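Local coordinates for protein putative D-lactate dehydrogenase (Chlamydomonas reinhardtii, PDB 4ZGS) that acts as the pyruvate reductase of the algal chloroplast, probably forming D-lactate in fermentation with a nicotinamide dinucleotide as cofactor, at residues Val83-Asp88 and Ala107-Gly112; Val235-Pro240 and Gly269-Ser274; Leu263-Arg268 and Leu291-Asn296. All blocks are in the same frame, centred on the assembly; numbering follows the deposited sequence.

Contact 1 of 3, residues Val83-Asp88 and Ala107-Gly112; sequences VLFVND and ALRCAG
The guanidinium of Arg109 lies flat on the ring of Phe85, the two centres 4.3 Å apart and the planes only 19° from parallel. NH2 is the guanidinium atom over this ring face, offset toward the rim, while Val86 CG1 covers the opposite face. Because Phe85 CG stands anti to the backbone N (chi1 -170°), the ring is carried alongside residues 109-110, and Arg109, bent at chi2 and chi3, folds back over it. Cys110 comes in obliquely: its CB is 3.5 Å from Phe85 CE1, and its sulfur makes a sulfur-aromatic contact. Behind these groups run the neighbouring parallel strands of a beta-alpha-beta unit, completed by helix 92-101. Leu84 N donates to Ala107 O at 2.9 Å, and Arg109 N returns a nearly straight bond to Leu84 O, which fixes the root of the arginine beside the phenylalanine. Past the strand end the chain makes a type I turn from Phe85 to Asp88, where Asp88 OD2 accepts from Phe85 N (2.8 Å) through its anti lone pair. Asp88 OD1 is held in turn by Ser41 OG and Leu68 N. Farther out, helix 44-57 packs Tyr45 against Phe85, which also meets Leu168 of the second subunit.

Contact 2 of 3, residues Val235-Pro240 and Gly269-Ser274; sequences VTLHCP and GGLIDS. With NAD (nicotinamide-adenine-dinucleotide), chain I.
Leu237, at the end of its strand, and Leu271, in a short 3-10 turn, bring their backbones no closer than 7.9 Å between CA atoms, and no hydrogen bond joins the two segments. Apolar side chains fill the interval. The two leucines slide past each other in opposite directions, so that Leu237 CD1 rests 3.9 Å from Leu271 CB while Leu271 CD1 comes beside Leu237 CB. The same Leu237 methyl also reaches Ile272 CG1 (4.0 Å). Leu271 ends in a fork over the chain that leaves the strand: CD1 lies 3.7 Å from the carbonyl oxygen of Cys239, and CD2 touches Cys239 SG. With chi1 at 49°, the sulfur sits between the backbone N and the carbonyl carbon and meets the leucine; CB, set by the backbone, faces the adenine of NAD, 3.6 Å from N3A. Pro240 follows along the adenosine, though the exact fit of its ring there is doubtful. This apolar cluster thus backs the adenosine part of the Rossmann-type cofactor pocket. Strand 234-237 runs between strands 180-184 and 261-265 of the parallel sheet; Val184 of the first packs on Leu237 and Cys239, and Asn265 of the second on Leu237, Leu271 and Ile272.

Contact 3 of 3, residues Leu263-Arg268 and Leu291-Asn296; sequences LINVSR and LDVYEN. With NAD (nicotinamide-adenine-dinucleotide), chain I.
The carboxamide of Asn265 has Val293 CG2 over one face, 3.6 Å from ND2, and Leu237 CD1 over the opposite face. At its nitrogen end ND2 donates to Arg268 O at 3.2 Å; the bond is straight (177°) and its acceptor lies practically in the amide plane, although the donor stands well above the plane of the Arg268 carbonyl. At the other end OD1 accepts from Ser267 N (3.1 Å), forming an Asx turn in which the donor again approaches from above the carbonyl plane. Both bonds depend on chi1 of -175°, which places CG anti to the backbone N and beside the carbonyl carbon, facing the chain that follows. An alanine here is likely to free the 266-268 turn from its two side-chain bonds and to open a gap between Val293 and Leu237. The backbones meet as parallel neighbours, Asp292 N donating to Asn265 O at 3.0 Å. Leu291 CD2 packs on Asn265 CB (3.7 Å), and Val266 CG1 on Asp292 CB. Val293 extends its other methyl, CG1, to Ser267 O, so one valine follows the turn from its start almost to its end. The Asx turn and the 292-294 loop follow the carboxyl ends of two neighbouring strands of the Rossmann-type sheet, beside NAD. The nicotinamide ribose O2D makes a weak bond to Ser267 O, while Ser267 OG is taken by Leu237 O. Asp292 OD2 lies 3.0 Å from O7N of the nicotinamide carboxamide. The Asp292 carboxylate is held by the protein, OD1 by Thr333 OG1 and Thr336 N, OD2 by Ala337 N. With three protein donors fixing its rotation, the carboxylate is presented in a set position beside the nicotinamide, while the Asn265 amide, bonded at both ends, probably keeps the ribose-facing carbonyl of Ser267 in place.

How the contacts relate
Contact 1 comes first along the chain and belongs to the five-stranded parallel sheet, whereas contacts 2 and 3 lie in the six-stranded sheet of the NAD-binding domain. Centre to centre, contact 1 is about 23 Å from contact 2 and about 20 Å from contact 3, and it touches neither. Contacts 2 and 3 are only about 6 Å apart between centres; their segments alternate in sequence (235-240, 263-268, 269-274, 291-296), and strands 234-237, 261-265 and 286-291 are successive neighbours in the sheet. Both touch NAD, contact 2 at the adenosine and contact 3 at the nicotinamide half. The cofactor thus spans them, with contact 1 in the facing domain, as in D-2-hydroxyacid dehydrogenases.

Contact 1 of 3, residues Val83-Asp88 and Ala107-Gly112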
loop_
_atom_site.group_PDB
_atom_site.type_symbol
_atom_site.label_atom_id
_atom_site.label_comp_id
_atom_site.label_asym_id
_atom_site.label_seq_id
_atom_site.Cartn_x
_atom_site.Cartn_y
_atom_site.Cartn_z
ATOM N N VAL A 83 -28.490 -15.081 -16.776
ATOM C CA VAL A 83 -27.200 -14.608 -17.247
ATOM C C VAL A 83 -26.112 -14.836 -16.202
ATOM O O VAL A 83 -26.175 -14.341 -15.069
ATOM C CB VAL A 83 -27.230 -13.133 -17.635
ATOM C CG1 VAL A 83 -25.875 -12.749 -18.221
ATOM C CG2 VAL A 83 -28.321 -12.876 -18.665
ATOM N N LEU A 84 -25.081 -15.547 -16.640
ATOM C CA LEU A 84 -24.036 -16.088 -15.789
ATOM C C LEU A 84 -22.666 -15.664 -16.302
ATOM O O LEU A 84 -22.512 -15.248 -17.448
ATOM C CB LEU A 84 -24.103 -17.621 -15.774
ATOM C CG LEU A 84 -25.129 -18.408 -14.965
ATOM C CD1 LEU A 84 -26.476 -17.739 -15.027
ATOM C CD2 LEU A 84 -25.211 -19.829 -15.503
ATOM N N PHE A 85 -21.668 -15.810 -15.445
ATOM C CA PHE A 85 -20.306 -15.432 -15.738
ATOM C C PHE A 85 -19.446 -16.623 -15.356
ATOM O O PHE A 85 -19.970 -17.645 -14.891
ATOM C CB PHE A 85 -19.922 -14.150 -14.995
ATOM C CG PHE A 85 -18.605 -13.561 -15.416
ATOM C CD1 PHE A 85 -18.301 -13.360 -16.763
ATOM C CD2 PHE A 85 -17.673 -13.174 -14.449
ATOM C CE1 PHE A 85 -17.082 -12.813 -17.150
ATOM C CE2 PHE A 85 -16.460 -12.620 -14.819
ATOM C CZ PHE A 85 -16.161 -12.435 -16.181
ATOM N N VAL A 86 -18.140 -16.508 -15.590
ATOM C CA VAL A 86 -17.221 -17.622 -15.418
ATOM C C VAL A 86 -17.216 -18.127 -13.972
ATOM O O VAL A 86 -17.061 -19.324 -13.737
ATOM C CB VAL A 86 -15.785 -17.221 -15.849
ATOM C CG1 VAL A 86 -15.244 -16.140 -14.937
ATOM C CG2 VAL A 86 -14.856 -18.427 -15.885
ATOM N N ASN A 87 -17.365 -17.216 -13.011
ATOM C CA ASN A 87 -17.350 -17.559 -11.581
ATOM C C ASN A 87 -18.633 -18.196 -11.008
ATOM O O ASN A 87 -18.653 -18.572 -9.846
ATOM C CB ASN A 87 -17.000 -16.324 -10.734
ATOM C CG ASN A 87 -18.023 -15.197 -10.868
ATOM O OD1 ASN A 87 -18.841 -15.168 -11.797
ATOM N ND2 ASN A 87 -17.979 -14.258 -9.922
ATOM N N ASP A 88 -19.727 -18.201 -11.773
ATOM C CA ASP A 88 -21.033 -18.755 -11.338
ATOM C C ASP A 88 -21.118 -20.281 -11.410
ATOM O O ASP A 88 -20.516 -20.872 -12.287
ATOM C CB ASP A 88 -22.134 -18.123 -12.174
ATOM C CG ASP A 88 -22.350 -16.666 -11.821
ATOM O OD1 ASP A 88 -22.537 -16.345 -10.622
ATOM O OD2 ASP A 88 -22.262 -15.826 -12.748
ATOM N N ALA A 107 -27.256 -17.645 -20.606
ATOM C CA ALA A 107 -26.344 -16.790 -21.385
ATOM C C ALA A 107 -25.129 -16.405 -20.566
ATOM O O ALA A 107 -25.239 -15.751 -19.528
ATOM C CB ALA A 107 -27.047 -15.533 -21.874
ATOM N N LEU A 108 -23.965 -16.824 -21.036
ATOM C CA LEU A 108 -22.717 -16.442 -20.425
ATOM C C LEU A 108 -22.320 -15.063 -20.959
ATOM O O LEU A 108 -22.327 -14.839 -22.163
ATOM C CB LEU A 108 -21.616 -17.462 -20.742
ATOM C CG LEU A 108 -21.494 -18.873 -20.127
ATOM C CD1 LEU A 108 -21.701 -18.897 -18.590
ATOM C CD2 LEU A 108 -22.380 -19.870 -20.811
ATOM N N ARG A 109 -21.947 -14.170 -20.051
ATOM C CA ARG A 109 -21.465 -12.820 -20.330
ATOM C C ARG A 109 -19.983 -12.961 -20.605
ATOM O O ARG A 109 -19.212 -12.029 -20.365
ATOM C CB ARG A 109 -21.652 -11.852 -19.158
ATOM C CG ARG A 109 -23.001 -11.666 -18.558
ATOM C CD ARG A 109 -22.901 -11.719 -17.016
ATOM N NE ARG A 109 -21.752 -10.962 -16.587
ATOM C CZ ARG A 109 -21.203 -10.994 -15.378
ATOM N NH1 ARG A 109 -21.724 -11.727 -14.400
ATOM N NH2 ARG A 109 -20.118 -10.266 -15.154
ATOM N N CYS A 110 -19.558 -14.187 -20.877
ATOM C CA CYS A 110 -18.140 -14.496 -21.063
ATOM C C CYS A 110 -17.943 -15.535 -22.174
ATOM O O CYS A 110 -18.899 -16.020 -22.738
ATOM C CB CYS A 110 -17.559 -15.031 -19.751
ATOM S SG CYS A 110 -18.528 -16.463 -19.143
ATOM N N ALA A 111 -16.706 -15.908 -22.467
ATOM C CA ALA A 111 -16.485 -16.958 -23.445
ATOM C C ALA A 111 -16.263 -18.322 -22.819
ATOM O O ALA A 111 -16.410 -19.333 -23.493
ATOM C CB ALA A 111 -15.261 -16.602 -24.315
ATOM N N GLY A 112 -15.955 -18.362 -21.524
ATOM C CA GLY A 112 -15.799 -19.637 -20.844
ATOM C C GLY A 112 -17.099 -20.297 -20.439
ATOM O O GLY A 112 -17.876 -19.736 -19.666
#

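Contact 2 of 3, residues Val235-Pro240 and Gly269-Ser274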
loop_
_atom_site.group_PDB
_atom_site.type_symbol
_atom_site.label_atom_id
_atom_site.label_comp_id
_atom_site.label_asym_id
_atom_site.label_seq_id
_atom_site.Cartn_x
_atom_site.Cartn_y
_atom_site.Cartn_z
ATOM N N VAL A 235 9.114 -12.126 -24.041
ATOM C CA VAL A 235 8.246 -13.176 -24.529
ATOM C C VAL A 235 6.838 -12.952 -24.013
ATOM O O VAL A 235 6.636 -12.761 -22.807
ATOM C CB VAL A 235 8.731 -14.546 -24.099
ATOM C CG1 VAL A 235 7.729 -15.596 -24.485
ATOM C CG2 VAL A 235 10.073 -14.840 -24.751
ATOM N N THR A 236 5.867 -12.947 -24.922
ATOM C CA THR A 236 4.473 -12.763 -24.534
ATOM C C THR A 236 3.612 -13.903 -25.050
ATOM O O THR A 236 3.574 -14.168 -26.248
ATOM C CB THR A 236 3.924 -11.423 -25.028
ATOM O OG1 THR A 236 2.525 -11.368 -24.739
ATOM C CG2 THR A 236 4.085 -11.299 -26.551
ATOM N N LEU A 237 2.937 -14.599 -24.141
ATOM C CA LEU A 237 2.215 -15.803 -24.508
ATOM C C LEU A 237 0.803 -15.471 -24.925
ATOM O O LEU A 237 0.076 -14.837 -24.166
ATOM C CB LEU A 237 2.191 -16.787 -23.342
ATOM C CG LEU A 237 3.528 -17.086 -22.683
ATOM C CD1 LEU A 237 3.370 -18.147 -21.558
ATOM C CD2 LEU A 237 4.521 -17.526 -23.752
ATOM N N HIS A 238 0.458 -15.740 -26.181
ATOM C CA HIS A 238 -0.945 -15.667 -26.597
ATOM C C HIS A 238 -1.622 -16.952 -27.104
ATOM O O HIS A 238 -2.784 -16.919 -27.505
ATOM C CB HIS A 238 -1.060 -14.530 -27.583
ATOM C CG HIS A 238 -0.660 -13.226 -26.977
ATOM N ND1 HIS A 238 -1.521 -12.462 -26.220
ATOM C CD2 HIS A 238 0.551 -12.618 -26.893
ATOM C CE1 HIS A 238 -0.880 -11.399 -25.766
ATOM N NE2 HIS A 238 0.382 -11.468 -26.157
ATOM N N CYS A 239 -0.928 -18.085 -27.083
ATOM C CA CYS A 239 -1.539 -19.317 -27.577
ATOM C C CYS A 239 -2.621 -19.830 -26.621
ATOM O O CYS A 239 -2.610 -19.531 -25.418
ATOM C CB CYS A 239 -0.477 -20.408 -27.791
ATOM S SG CYS A 239 0.670 -20.683 -26.386
ATOM N N PRO A 240 -3.563 -20.617 -27.158
ATOM C CA PRO A 240 -4.588 -21.281 -26.342
ATOM C C PRO A 240 -3.943 -22.381 -25.522
ATOM O O PRO A 240 -2.807 -22.762 -25.811
ATOM C CB PRO A 240 -5.554 -21.857 -27.379
ATOM C CG PRO A 240 -4.687 -22.097 -28.578
ATOM C CD PRO A 240 -3.688 -20.956 -28.584
ATOM N N GLY A 269 -3.215 -19.748 -17.449
ATOM C CA GLY A 269 -2.298 -20.064 -16.380
ATOM C C GLY A 269 -1.585 -21.362 -16.629
ATOM O O GLY A 269 -0.437 -21.521 -16.257
ATOM N N GLY A 270 -2.260 -22.283 -17.298
ATOM C CA GLY A 270 -1.690 -23.571 -17.645
ATOM C C GLY A 270 -0.464 -23.522 -18.552
ATOM O O GLY A 270 0.219 -24.536 -18.710
ATOM N N LEU A 271 -0.205 -22.384 -19.199
ATOM C CA LEU A 271 0.959 -22.277 -20.086
ATOM C C LEU A 271 2.270 -22.239 -19.322
ATOM O O LEU A 271 3.327 -22.484 -19.891
ATOM C CB LEU A 271 0.868 -21.028 -20.953
ATOM C CG LEU A 271 -0.375 -20.917 -21.832
ATOM C CD1 LEU A 271 -0.395 -19.578 -22.511
ATOM C CD2 LEU A 271 -0.365 -22.037 -22.848
ATOM N N ILE A 272 2.187 -21.910 -18.037
ATOM C CA ILE A 272 3.354 -21.757 -17.177
ATOM C C ILE A 272 3.334 -22.711 -16.008
ATOM O O ILE A 272 2.300 -22.877 -15.367
ATOM C CB ILE A 272 3.447 -20.347 -16.591
ATOM C CG1 ILE A 272 3.588 -19.292 -17.691
ATOM C CG2 ILE A 272 4.609 -20.259 -15.611
ATOM C CD1 ILE A 272 3.652 -17.896 -17.119
ATOM N N ASP A 273 4.465 -23.342 -15.717
ATOM C CA ASP A 273 4.539 -24.166 -14.517
ATOM C C ASP A 273 5.067 -23.292 -13.393
ATOM O O ASP A 273 6.255 -23.006 -13.318
ATOM C CB ASP A 273 5.428 -25.382 -14.749
ATOM C CG ASP A 273 5.779 -26.122 -13.469
ATOM O OD1 ASP A 273 5.102 -25.961 -12.419
ATOM O OD2 ASP A 273 6.747 -26.907 -13.530
ATOM N N SER A 274 4.173 -22.908 -12.494
ATOM C CA SER A 274 4.451 -21.865 -11.520
ATOM C C SER A 274 5.572 -22.266 -10.572
ATOM O O SER A 274 6.334 -21.427 -10.115
ATOM C CB SER A 274 3.194 -21.552 -10.715
ATOM O OG SER A 274 2.112 -21.313 -11.593
HETATM P PA NAD I . -7.103 -17.407 -31.539
HETATM O O1A NAD I . -7.649 -18.686 -32.048
HETATM O O2A NAD I . -7.298 -16.553 -32.738
HETATM O O5B NAD I . -5.558 -17.530 -31.129
HETATM C C5B NAD I . -4.954 -18.786 -30.823
HETATM C C4B NAD I . -3.853 -19.102 -31.784
HETATM O O4B NAD I . -2.833 -20.003 -31.151
HETATM C C3B NAD I . -4.356 -19.802 -32.994
HETATM O O3B NAD I . -3.917 -19.140 -34.214
HETATM C C2B NAD I . -3.796 -21.148 -32.963
HETATM O O2B NAD I . -3.541 -21.612 -34.316
HETATM C C1B NAD I . -2.533 -21.025 -32.204
HETATM N N9A NAD I . -2.052 -22.243 -31.687
HETATM C C8A NAD I . -2.754 -23.481 -31.601
HETATM N N7A NAD I . -1.921 -24.464 -31.040
HETATM C C5A NAD I . -0.711 -23.854 -30.786
HETATM C C6A NAD I . 0.547 -24.253 -30.237
HETATM N N6A NAD I . 0.766 -25.581 -29.795
HETATM N N1A NAD I . 1.464 -23.397 -30.152
HETATM C C2A NAD I . 1.425 -22.224 -30.489
HETATM N N3A NAD I . 0.373 -21.687 -31.004
HETATM C C4A NAD I . -0.793 -22.443 -31.203
HETATM O O3 NAD I . -7.968 -16.841 -30.312
HETATM P PN NAD I . -7.678 -15.460 -29.559
HETATM O O1N NAD I . -8.786 -14.487 -29.719
HETATM O O2N NAD I . -6.536 -14.741 -30.172
HETATM O O5D NAD I . -7.378 -15.747 -28.016
HETATM C C5D NAD I . -8.252 -16.535 -27.200
HETATM C C4D NAD I . -7.560 -16.668 -25.895
HETATM O O4D NAD I . -7.650 -15.403 -25.132
HETATM C C3D NAD I . -8.168 -17.674 -25.016
HETATM O O3D NAD I . -7.763 -19.016 -25.391
HETATM C C2D NAD I . -7.631 -17.300 -23.710
HETATM O O2D NAD I . -6.337 -17.930 -23.541
HETATM C C1D NAD I . -7.471 -15.823 -23.725
HETATM N N1N NAD I . -8.413 -15.207 -22.877
HETATM C C2N NAD I . -7.996 -14.211 -21.962
HETATM C C3N NAD I . -8.919 -13.609 -21.109
HETATM C C7N NAD I . -8.465 -12.538 -20.120
HETATM O O7N NAD I . -7.363 -12.607 -19.604
HETATM N N7N NAD I . -9.324 -11.464 -19.775
HETATM C C4N NAD I . -10.272 -13.995 -21.159
HETATM C C5N NAD I . -10.691 -14.989 -22.066
HETATM C C6N NAD I . -9.772 -15.589 -22.919
#

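Contact 3 of 3, residues Leu263-Arg268 and Leu291-Asn296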
loop_
_atom_site.group_PDB
_atom_site.type_symbol
_atom_site.label_atom_id
_atom_site.label_comp_id
_atom_site.label_asym_id
_atom_site.label_seq_id
_atom_site.Cartn_x
_atom_site.Cartn_y
_atom_site.Cartn_z
ATOM N N LEU A 263 8.899 -12.145 -19.104
ATOM C CA LEU A 263 7.855 -13.062 -19.579
ATOM C C LEU A 263 6.498 -12.470 -19.276
ATOM O O LEU A 263 6.261 -12.040 -18.171
ATOM C CB LEU A 263 7.996 -14.429 -18.922
ATOM C CG LEU A 263 6.902 -15.452 -19.160
ATOM C CD1 LEU A 263 6.771 -15.654 -20.655
ATOM C CD2 LEU A 263 7.306 -16.743 -18.478
ATOM N N ILE A 264 5.621 -12.418 -20.277
ATOM C CA ILE A 264 4.273 -11.870 -20.111
ATOM C C ILE A 264 3.245 -12.906 -20.453
ATOM O O ILE A 264 3.266 -13.471 -21.537
ATOM C CB ILE A 264 4.033 -10.674 -20.992
ATOM C CG1 ILE A 264 5.059 -9.595 -20.676
ATOM C CG2 ILE A 264 2.630 -10.166 -20.778
ATOM C CD1 ILE A 264 4.979 -9.099 -19.280
ATOM N N ASN A 265 2.347 -13.180 -19.519
ATOM C CA ASN A 265 1.303 -14.115 -19.836
ATOM C C ASN A 265 -0.085 -13.598 -19.469
ATOM O O ASN A 265 -0.428 -13.503 -18.293
ATOM C CB ASN A 265 1.601 -15.419 -19.119
ATOM C CG ASN A 265 0.645 -16.493 -19.470
ATOM O OD1 ASN A 265 -0.049 -16.410 -20.485
ATOM N ND2 ASN A 265 0.551 -17.499 -18.611
ATOM N N VAL A 266 -0.854 -13.228 -20.487
ATOM C CA VAL A 266 -2.262 -12.867 -20.376
ATOM C C VAL A 266 -3.188 -13.925 -20.969
ATOM O O VAL A 266 -4.373 -13.651 -21.130
ATOM C CB VAL A 266 -2.574 -11.496 -21.027
ATOM C CG1 VAL A 266 -1.722 -10.415 -20.355
ATOM C CG2 VAL A 266 -2.326 -11.525 -22.537
ATOM N N SER A 267 -2.672 -15.085 -21.381
ATOM C CA SER A 267 -3.586 -16.085 -21.967
ATOM C C SER A 267 -4.133 -17.086 -20.957
ATOM O O SER A 267 -5.261 -16.934 -20.514
ATOM C CB SER A 267 -2.917 -16.899 -23.096
ATOM O OG SER A 267 -2.312 -16.079 -24.071
ATOM N N ARG A 268 -3.332 -18.072 -20.560
ATOM C CA ARG A 268 -3.822 -19.159 -19.711
ATOM C C ARG A 268 -2.784 -19.594 -18.703
ATOM O O ARG A 268 -1.631 -19.840 -19.067
ATOM C CB ARG A 268 -4.251 -20.343 -20.570
ATOM C CG ARG A 268 -5.511 -20.040 -21.324
ATOM C CD ARG A 268 -6.619 -19.780 -20.306
ATOM N NE ARG A 268 -7.881 -20.336 -20.754
ATOM C CZ ARG A 268 -8.227 -21.603 -20.582
ATOM N NH1 ARG A 268 -7.397 -22.438 -19.971
ATOM N NH2 ARG A 268 -9.398 -22.031 -21.036
ATOM N N LEU A 291 1.711 -11.072 -15.377
ATOM C CA LEU A 291 0.688 -12.122 -15.451
ATOM C C LEU A 291 -0.655 -11.477 -15.250
ATOM O O LEU A 291 -0.781 -10.586 -14.415
ATOM C CB LEU A 291 0.860 -13.203 -14.389
ATOM C CG LEU A 291 2.167 -13.951 -14.293
ATOM C CD1 LEU A 291 2.053 -14.950 -13.146
ATOM C CD2 LEU A 291 2.454 -14.636 -15.626
ATOM N N ASP A 292 -1.609 -11.826 -16.102
ATOM C CA ASP A 292 -3.025 -11.572 -15.880
ATOM C C ASP A 292 -3.692 -12.875 -15.433
ATOM O O ASP A 292 -4.884 -12.908 -15.147
ATOM C CB ASP A 292 -3.683 -11.041 -17.159
ATOM C CG ASP A 292 -5.065 -10.455 -16.910
ATOM O OD1 ASP A 292 -5.142 -9.635 -15.966
ATOM O OD2 ASP A 292 -6.061 -10.818 -17.634
ATOM N N VAL A 293 -2.913 -13.951 -15.404
ATOM C CA VAL A 293 -3.443 -15.304 -15.194
ATOM C C VAL A 293 -2.446 -16.209 -14.445
ATOM O O VAL A 293 -1.227 -16.003 -14.536
ATOM C CB VAL A 293 -3.817 -15.978 -16.561
ATOM C CG1 VAL A 293 -4.993 -15.248 -17.225
ATOM C CG2 VAL A 293 -2.590 -16.051 -17.496
ATOM N N TYR A 294 -2.973 -17.193 -13.720
ATOM C CA TYR A 294 -2.189 -18.123 -12.891
ATOM C C TYR A 294 -2.833 -19.517 -12.840
ATOM O O TYR A 294 -4.042 -19.617 -12.823
ATOM C CB TYR A 294 -2.042 -17.548 -11.489
ATOM C CG TYR A 294 -1.341 -18.441 -10.504
ATOM C CD1 TYR A 294 0.043 -18.486 -10.429
ATOM C CD2 TYR A 294 -2.076 -19.246 -9.641
ATOM C CE1 TYR A 294 0.686 -19.306 -9.515
ATOM C CE2 TYR A 294 -1.452 -20.071 -8.726
ATOM C CZ TYR A 294 -0.067 -20.096 -8.667
ATOM O OH TYR A 294 0.558 -20.910 -7.755
ATOM N N GLU A 295 -2.039 -20.578 -12.715
ATOM C CA GLU A 295 -2.491 -21.953 -12.985
ATOM C C GLU A 295 -3.765 -22.494 -12.306
ATOM O O GLU A 295 -4.543 -23.176 -12.977
ATOM C CB GLU A 295 -1.365 -22.910 -12.623
ATOM C CG GLU A 295 -1.618 -24.351 -12.992
ATOM C CD GLU A 295 -0.573 -25.270 -12.388
ATOM O OE1 GLU A 295 0.402 -24.749 -11.802
ATOM O OE2 GLU A 295 -0.732 -26.505 -12.484
ATOM N N ASN A 296 -3.992 -22.256 -11.018
ATOM C CA ASN A 296 -5.306 -22.635 -10.463
ATOM C C ASN A 296 -6.044 -21.365 -10.085
ATOM O O ASN A 296 -5.773 -20.754 -9.072
ATOM C CB ASN A 296 -5.192 -23.603 -9.267
ATOM C CG ASN A 296 -6.570 -24.199 -8.830
ATOM O OD1 ASN A 296 -7.634 -23.660 -9.145
ATOM N ND2 ASN A 296 -6.531 -25.339 -8.136
HETATM P PA NAD I . -7.103 -17.407 -31.539
HETATM O O1A NAD I . -7.649 -18.686 -32.048
HETATM O O2A NAD I . -7.298 -16.553 -32.738
HETATM O O5B NAD I . -5.558 -17.530 -31.129
HETATM C C5B NAD I . -4.954 -18.786 -30.823
HETATM C C4B NAD I . -3.853 -19.102 -31.784
HETATM O O4B NAD I . -2.833 -20.003 -31.151
HETATM C C3B NAD I . -4.356 -19.802 -32.994
HETATM O O3B NAD I . -3.917 -19.140 -34.214
HETATM C C2B NAD I . -3.796 -21.148 -32.963
HETATM O O2B NAD I . -3.541 -21.612 -34.316
HETATM C C1B NAD I . -2.533 -21.025 -32.204
HETATM N N9A NAD I . -2.052 -22.243 -31.687
HETATM C C8A NAD I . -2.754 -23.481 -31.601
HETATM N N7A NAD I . -1.921 -24.464 -31.040
HETATM C C5A NAD I . -0.711 -23.854 -30.786
HETATM C C6A NAD I . 0.547 -24.253 -30.237
HETATM N N6A NAD I . 0.766 -25.581 -29.795
HETATM N N1A NAD I . 1.464 -23.397 -30.152
HETATM C C2A NAD I . 1.425 -22.224 -30.489
HETATM N N3A NAD I . 0.373 -21.687 -31.004
HETATM C C4A NAD I . -0.793 -22.443 -31.203
HETATM O O3 NAD I . -7.968 -16.841 -30.312
HETATM P PN NAD I . -7.678 -15.460 -29.559
HETATM O O1N NAD I . -8.786 -14.487 -29.719
HETATM O O2N NAD I . -6.536 -14.741 -30.172
HETATM O O5D NAD I . -7.378 -15.747 -28.016
HETATM C C5D NAD I . -8.252 -16.535 -27.200
HETATM C C4D NAD I . -7.560 -16.668 -25.895
HETATM O O4D NAD I . -7.650 -15.403 -25.132
HETATM C C3D NAD I . -8.168 -17.674 -25.016
HETATM O O3D NAD I . -7.763 -19.016 -25.391
HETATM C C2D NAD I . -7.631 -17.300 -23.710
HETATM O O2D NAD I . -6.337 -17.930 -23.541
HETATM C C1D NAD I . -7.471 -15.823 -23.725
HETATM N N1N NAD I . -8.413 -15.207 -22.877
HETATM C C2N NAD I . -7.996 -14.211 -21.962
HETATM C C3N NAD I . -8.919 -13.609 -21.109
HETATM C C7N NAD I . -8.465 -12.538 -20.120
HETATM O O7N NAD I . -7.363 -12.607 -19.604
HETATM N N7N NAD I . -9.324 -11.464 -19.775
HETATM C C4N NAD I . -10.272 -13.995 -21.159
HETATM C C5N NAD I . -10.691 -14.989 -22.066
HETATM C C6N NAD I . -9.772 -15.589 -22.919
#